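PDB 4WV3: anthranilate-CoA ligase from Stigmatella aurantiaca, which is a CoA ligase by name and belongs to the ANL superfamily of AMP-binding enzymes. Local coordinates for residues 228-233 with 322-327. Sequence-based numbering, arbitrary orientation.
Sequences LIFPWY and NFHIFI. With 3UK (5'-O-[(S)-[(2-aminobenzoyl)oxy](hydroxy)phosphoryl]adenosine), chain C.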
ATOM      1  N   LEU A 228      -2.215 -11.400  -2.666  1.00 11.22           N
ATOM      2  CA  LEU A 228      -1.346 -12.443  -3.198  1.00 12.15           C
ATOM      3  C   LEU A 228      -0.754 -13.324  -2.102  1.00 15.84           C
ATOM      4  O   LEU A 228      -1.090 -14.503  -1.990  1.00 18.55           O
ATOM      5  CB  LEU A 228      -0.223 -11.826  -4.036  1.00 12.65           C
ATOM      6  CG  LEU A 228       0.171 -12.582  -5.306  1.00 14.79           C
ATOM      7  CD1 LEU A 228       1.456 -12.018  -5.891  1.00 15.77           C
ATOM      8  CD2 LEU A 228       0.312 -14.070  -5.024  1.00 13.79           C
ATOM      9  N   ILE A 229       0.131 -12.744  -1.300  1.00 14.60           N
ATOM     10  CA  ILE A 229       0.826 -13.486  -0.255  1.00 14.97           C
ATOM     11  C   ILE A 229      -0.131 -14.036   0.798  1.00 14.96           C
ATOM     12  O   ILE A 229      -0.057 -15.209   1.162  1.00 16.93           O
ATOM     13  CB  ILE A 229       1.893 -12.614   0.433  1.00 13.14           C
ATOM     14  CG1 ILE A 229       2.855 -12.034  -0.605  1.00 15.47           C
ATOM     15  CG2 ILE A 229       2.648 -13.418   1.480  1.00 10.60           C
ATOM     16  CD1 ILE A 229       3.556 -13.085  -1.440  1.00 11.67           C
ATOM     17  N   PHE A 230      -1.033 -13.185   1.274  1.00 12.16           N
ATOM     18  CA  PHE A 230      -1.976 -13.583   2.320  1.00 15.63           C
ATOM     19  C   PHE A 230      -3.006 -14.633   1.864  1.00 16.96           C
ATOM     20  O   PHE A 230      -3.191 -15.639   2.549  1.00 17.11           O
ATOM     21  CB  PHE A 230      -2.677 -12.367   2.954  1.00 16.99           C
ATOM     22  CG  PHE A 230      -1.738 -11.364   3.583  1.00 18.86           C
ATOM     23  CD1 PHE A 230      -0.381 -11.625   3.709  1.00 15.08           C
ATOM     24  CD2 PHE A 230      -2.222 -10.155   4.056  1.00 19.15           C
ATOM     25  CE1 PHE A 230       0.471 -10.702   4.287  1.00 13.02           C
ATOM     26  CE2 PHE A 230      -1.375  -9.228   4.637  1.00 17.74           C
ATOM     27  CZ  PHE A 230      -0.027  -9.503   4.753  1.00 15.71           C
ATOM     28  N   PRO A 231      -3.685 -14.411   0.718  1.00 19.36           N
ATOM     29  CA  PRO A 231      -4.676 -15.420   0.322  1.00 20.00           C
ATOM     30  C   PRO A 231      -4.057 -16.760  -0.079  1.00 17.48           C
ATOM     31  O   PRO A 231      -4.633 -17.802   0.224  1.00 20.88           O
ATOM     32  CB  PRO A 231      -5.368 -14.779  -0.886  1.00 17.32           C
ATOM     33  CG  PRO A 231      -4.376 -13.810  -1.421  1.00 12.56           C
ATOM     34  CD  PRO A 231      -3.682 -13.266  -0.213  1.00 13.50           C
ATOM     35  N   TRP A 232      -2.909 -16.732  -0.747  1.00 17.99           N
ATOM     36  CA  TRP A 232      -2.259 -17.967  -1.178  1.00 21.79           C
ATOM     37  C   TRP A 232      -1.673 -18.739   0.001  1.00 21.83           C
ATOM     38  O   TRP A 232      -1.436 -19.944  -0.088  1.00 15.03           O
ATOM     39  CB  TRP A 232      -1.180 -17.685  -2.227  1.00 19.67           C
ATOM     40  CG  TRP A 232      -1.737 -17.404  -3.591  1.00 21.27           C
ATOM     41  CD1 TRP A 232      -3.037 -17.131  -3.903  1.00 18.39           C
ATOM     42  CD2 TRP A 232      -1.015 -17.384  -4.829  1.00 17.56           C
ATOM     43  NE1 TRP A 232      -3.168 -16.934  -5.257  1.00 20.13           N
ATOM     44  CE2 TRP A 232      -1.942 -17.086  -5.848  1.00 16.33           C
ATOM     45  CE3 TRP A 232       0.325 -17.588  -5.173  1.00 16.26           C
ATOM     46  CZ2 TRP A 232      -1.572 -16.984  -7.186  1.00 13.41           C
ATOM     47  CZ3 TRP A 232       0.689 -17.487  -6.504  1.00 17.67           C
ATOM     48  CH2 TRP A 232      -0.256 -17.190  -7.494  1.00 12.00           C
ATOM     49  N   TYR A 233      -1.448 -18.036   1.105  1.00 18.19           N
ATOM     50  CA  TYR A 233      -0.937 -18.655   2.321  1.00 19.00           C
ATOM     51  C   TYR A 233      -1.963 -19.619   2.915  1.00 17.79           C
ATOM     52  O   TYR A 233      -1.604 -20.582   3.593  1.00 17.51           O
ATOM     53  CB  TYR A 233      -0.557 -17.579   3.341  1.00 16.27           C
ATOM     54  CG  TYR A 233      -0.038 -18.114   4.657  1.00 15.92           C
ATOM     55  CD1 TYR A 233       1.236 -18.657   4.754  1.00 12.47           C
ATOM     56  CD2 TYR A 233      -0.817 -18.059   5.805  1.00 16.17           C
ATOM     57  CE1 TYR A 233       1.715 -19.141   5.958  1.00 12.76           C
ATOM     58  CE2 TYR A 233      -0.347 -18.541   7.011  1.00 15.97           C
ATOM     59  CZ  TYR A 233       0.919 -19.080   7.083  1.00 15.48           C
ATOM     60  OH  TYR A 233       1.388 -19.559   8.284  1.00 19.83           O
ATOM     61  N   ASN A 322       7.358  -2.451   7.644  1.00 14.36           N
ATOM     62  CA  ASN A 322       6.830  -3.591   8.386  1.00 15.71           C
ATOM     63  C   ASN A 322       6.167  -4.590   7.443  1.00 11.98           C
ATOM     64  O   ASN A 322       5.652  -5.622   7.873  1.00 15.76           O
ATOM     65  CB  ASN A 322       5.823  -3.121   9.437  1.00 13.80           C
ATOM     66  CG  ASN A 322       5.432  -4.221  10.405  1.00 18.38           C
ATOM     67  OD1 ASN A 322       6.290  -4.915  10.949  1.00 14.15           O
ATOM     68  ND2 ASN A 322       4.132  -4.398  10.608  1.00 15.02           N
ATOM     69  N   PHE A 323       6.167  -4.269   6.154  1.00 14.18           N
ATOM     70  CA  PHE A 323       5.539  -5.128   5.157  1.00 13.38           C
ATOM     71  C   PHE A 323       4.030  -4.908   5.111  1.00 11.82           C
ATOM     72  O   PHE A 323       3.475  -4.568   4.066  1.00 15.51           O
ATOM     73  CB  PHE A 323       5.848  -6.598   5.445  1.00  9.41           C
ATOM     74  CG  PHE A 323       5.601  -7.510   4.277  1.00  9.85           C
ATOM     75  CD1 PHE A 323       6.508  -7.582   3.234  1.00 11.01           C
ATOM     76  CD2 PHE A 323       4.460  -8.294   4.223  1.00 11.99           C
ATOM     77  CE1 PHE A 323       6.284  -8.420   2.158  1.00 11.21           C
ATOM     78  CE2 PHE A 323       4.229  -9.134   3.150  1.00 14.17           C
ATOM     79  CZ  PHE A 323       5.143  -9.197   2.115  1.00 10.99           C
ATOM     80  N   HIS A 324       3.369  -5.104   6.248  1.00 12.29           N
ATOM     81  CA  HIS A 324       1.920  -4.925   6.331  1.00 11.52           C
ATOM     82  C   HIS A 324       1.392  -4.382   7.661  1.00 11.10           C
ATOM     83  O   HIS A 324       2.146  -3.853   8.476  1.00 16.00           O
ATOM     84  CB  HIS A 324       1.231  -6.245   5.975  1.00 12.55           C
ATOM     85  CG  HIS A 324      -0.004  -6.071   5.146  1.00 15.67           C
ATOM     86  ND1 HIS A 324      -1.269  -6.036   5.689  1.00 13.54           N
ATOM     87  CD2 HIS A 324      -0.163  -5.911   3.810  1.00 12.31           C
ATOM     88  CE1 HIS A 324      -2.156  -5.868   4.726  1.00 13.22           C
ATOM     89  NE2 HIS A 324      -1.512  -5.790   3.576  1.00 12.39           N
ATOM     90  N   ILE A 325       0.085  -4.530   7.860  1.00 10.54           N
ATOM     91  CA  ILE A 325      -0.637  -3.892   8.959  1.00 14.35           C
ATOM     92  C   ILE A 325      -0.192  -4.336  10.354  1.00 12.64           C
ATOM     93  O   ILE A 325      -0.021  -5.527  10.613  1.00  9.65           O
ATOM     94  CB  ILE A 325      -2.162  -4.103   8.802  1.00 12.43           C
ATOM     95  CG1 ILE A 325      -2.645  -3.490   7.485  1.00 14.70           C
ATOM     96  CG2 ILE A 325      -2.918  -3.506   9.975  1.00 11.14           C
ATOM     97  CD1 ILE A 325      -4.142  -3.555   7.286  1.00 10.01           C
ATOM     98  N   PHE A 326      -0.007  -3.365  11.248  1.00 13.89           N
ATOM     99  CA  PHE A 326       0.392  -3.641  12.627  1.00 15.84           C
ATOM    100  C   PHE A 326      -0.642  -3.164  13.653  1.00 15.48           C
ATOM    101  O   PHE A 326      -0.605  -3.570  14.815  1.00 14.85           O
ATOM    102  CB  PHE A 326       1.779  -3.060  12.928  1.00 14.62           C
ATOM    103  CG  PHE A 326       1.938  -1.616  12.538  1.00 14.05           C
ATOM    104  CD1 PHE A 326       1.755  -0.609  13.470  1.00  9.46           C
ATOM    105  CD2 PHE A 326       2.285  -1.268  11.242  1.00 14.80           C
ATOM    106  CE1 PHE A 326       1.902   0.719  13.115  1.00 11.03           C
ATOM    107  CE2 PHE A 326       2.434   0.058  10.880  1.00 11.36           C
ATOM    108  CZ  PHE A 326       2.243   1.053  11.819  1.00 11.88           C
ATOM    109  N   ILE A 327      -1.551  -2.293  13.221  1.00 11.96           N
ATOM    110  CA  ILE A 327      -2.707  -1.908  14.029  1.00 12.19           C
ATOM    111  C   ILE A 327      -3.947  -1.981  13.153  1.00 15.60           C
ATOM    112  O   ILE A 327      -4.027  -1.295  12.135  1.00 11.62           O
ATOM    113  CB  ILE A 327      -2.602  -0.465  14.557  1.00 15.31           C
ATOM    114  CG1 ILE A 327      -1.215  -0.183  15.133  1.00 10.38           C
ATOM    115  CG2 ILE A 327      -3.685  -0.198  15.594  1.00 13.31           C
ATOM    116  CD1 ILE A 327      -1.002   1.270  15.504  1.00 11.42           C
TER
HETATM  117  C10 3UK C 601       0.152   5.770   6.469  1.00 15.41           C
HETATM  118  C15 3UK C 601      -2.040   5.003   7.375  1.00 14.30           C
HETATM  119  C17 3UK C 601      -3.685   5.917   8.799  1.00 16.80           C
HETATM  120  C21 3UK C 601       0.976   5.849   7.724  1.00 16.10           C
HETATM  121  C26 3UK C 601       0.710   0.217   3.927  1.00 15.05           C
HETATM  122  C28 3UK C 601      -1.147  -1.083   4.757  1.00 16.55           C
HETATM  123  O01 3UK C 601       0.723   2.496   3.127  1.00 18.22           O
HETATM  124  C02 3UK C 601       1.386   1.599   3.598  1.00 17.11           C
HETATM  125  O03 3UK C 601       2.805   1.644   3.508  1.00 21.84           O
HETATM  126  P04 3UK C 601       3.558   2.965   3.041  1.00 17.89           P
HETATM  127  O05 3UK C 601       5.093   2.681   3.008  1.00 26.99           O
HETATM  128  O06 3UK C 601       3.303   4.193   4.044  1.00 11.48           O
HETATM  129  C07 3UK C 601       2.952   3.932   5.412  1.00 10.92           C
HETATM  130  C08 3UK C 601       2.336   5.176   5.983  1.00  9.51           C
HETATM  131  O09 3UK C 601       1.022   5.376   5.416  1.00 16.06           O
HETATM  132  N11 3UK C 601      -0.899   4.816   6.615  1.00 15.39           N
HETATM  133  C12 3UK C 601      -0.949   3.584   6.026  1.00 14.80           C
HETATM  134  N13 3UK C 601      -2.109   2.978   6.402  1.00 14.71           N
HETATM  135  C14 3UK C 601      -2.803   3.836   7.239  1.00 14.12           C
HETATM  136  N16 3UK C 601      -2.495   6.020   8.152  1.00 13.53           N
HETATM  137  N18 3UK C 601      -4.454   4.841   8.710  1.00 19.80           N
HETATM  138  C19 3UK C 601      -4.076   3.793   7.962  1.00 16.53           C
HETATM  139  N20 3UK C 601      -4.906   2.644   7.873  1.00 15.28           N
HETATM  140  O22 3UK C 601       1.365   7.190   7.956  1.00 13.20           O
HETATM  141  C23 3UK C 601       2.145   5.034   7.438  1.00 11.91           C
HETATM  142  O24 3UK C 601       3.291   5.549   8.146  1.00 18.26           O
HETATM  143  O25 3UK C 601       3.109   3.339   1.639  1.00 14.46           O
HETATM  144  C27 3UK C 601      -0.554   0.169   4.463  1.00 15.38           C
HETATM  145  C29 3UK C 601      -0.432  -2.301   4.499  1.00 15.17           C
HETATM  146  C30 3UK C 601       0.833  -2.253   3.965  1.00 15.68           C
HETATM  147  C31 3UK C 601       1.427  -1.002   3.668  1.00 16.48           C
HETATM  148  N32 3UK C 601       2.774  -0.950   3.099  1.00 18.68           N
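Phe230, on helix 221-234, drives the edge of its ring into one face of His324 in a T-shaped (edge-to-face) stack, the centroids 4.5 Å apart and the planes at 71°. The CE2 corner of the phenyl ring does the touching: it sits over the centre of the imidazole, 3.4 Å from His324 ND1, while Phe230 CZ reaches His324 CB at 3.7 Å. Phe230 CG lies anti to its own carbonyl carbon (chi1 -59°), which sends the ring out from the helix toward residues 323-324. Next round the ring, Phe230 CE1 meets the edge of the Phe323 ring at CE2, 4.2 Å away, an apolar contact. Phe323 in turn packs edge-to-face with Tyr192 and His187.

The opposite face of the imidazole lies against the bound 5'-O-[(S)-[(2-aminobenzoyl)oxy](hydroxy)phosphoryl]adenosine, whose aryl carbon C29 stands 3.7 Å from His324 CD2. The imidazole is thus sandwiched between protein and ligand, and a hydrogen bond between His324 NE2 and Phe222 O, on the same helix as Phe230, restrains its rotation. Beside it, Ile325 CG1 approaches C29 at 3.9 Å. Asn322 ND2 donates to His324 O at 3.0 Å from above the carbonyl plane rather than on a lone pair, and Asn322 OD1 is hydrogen-bonded to Ser370 OG and Thr372 OG1.

Phe230 is therefore a second-shell residue backing the first-shell His324 in the buried aryl end of the ligand pocket, within the large N-terminal domain of an ANL-superfamily AMP-binding enzyme.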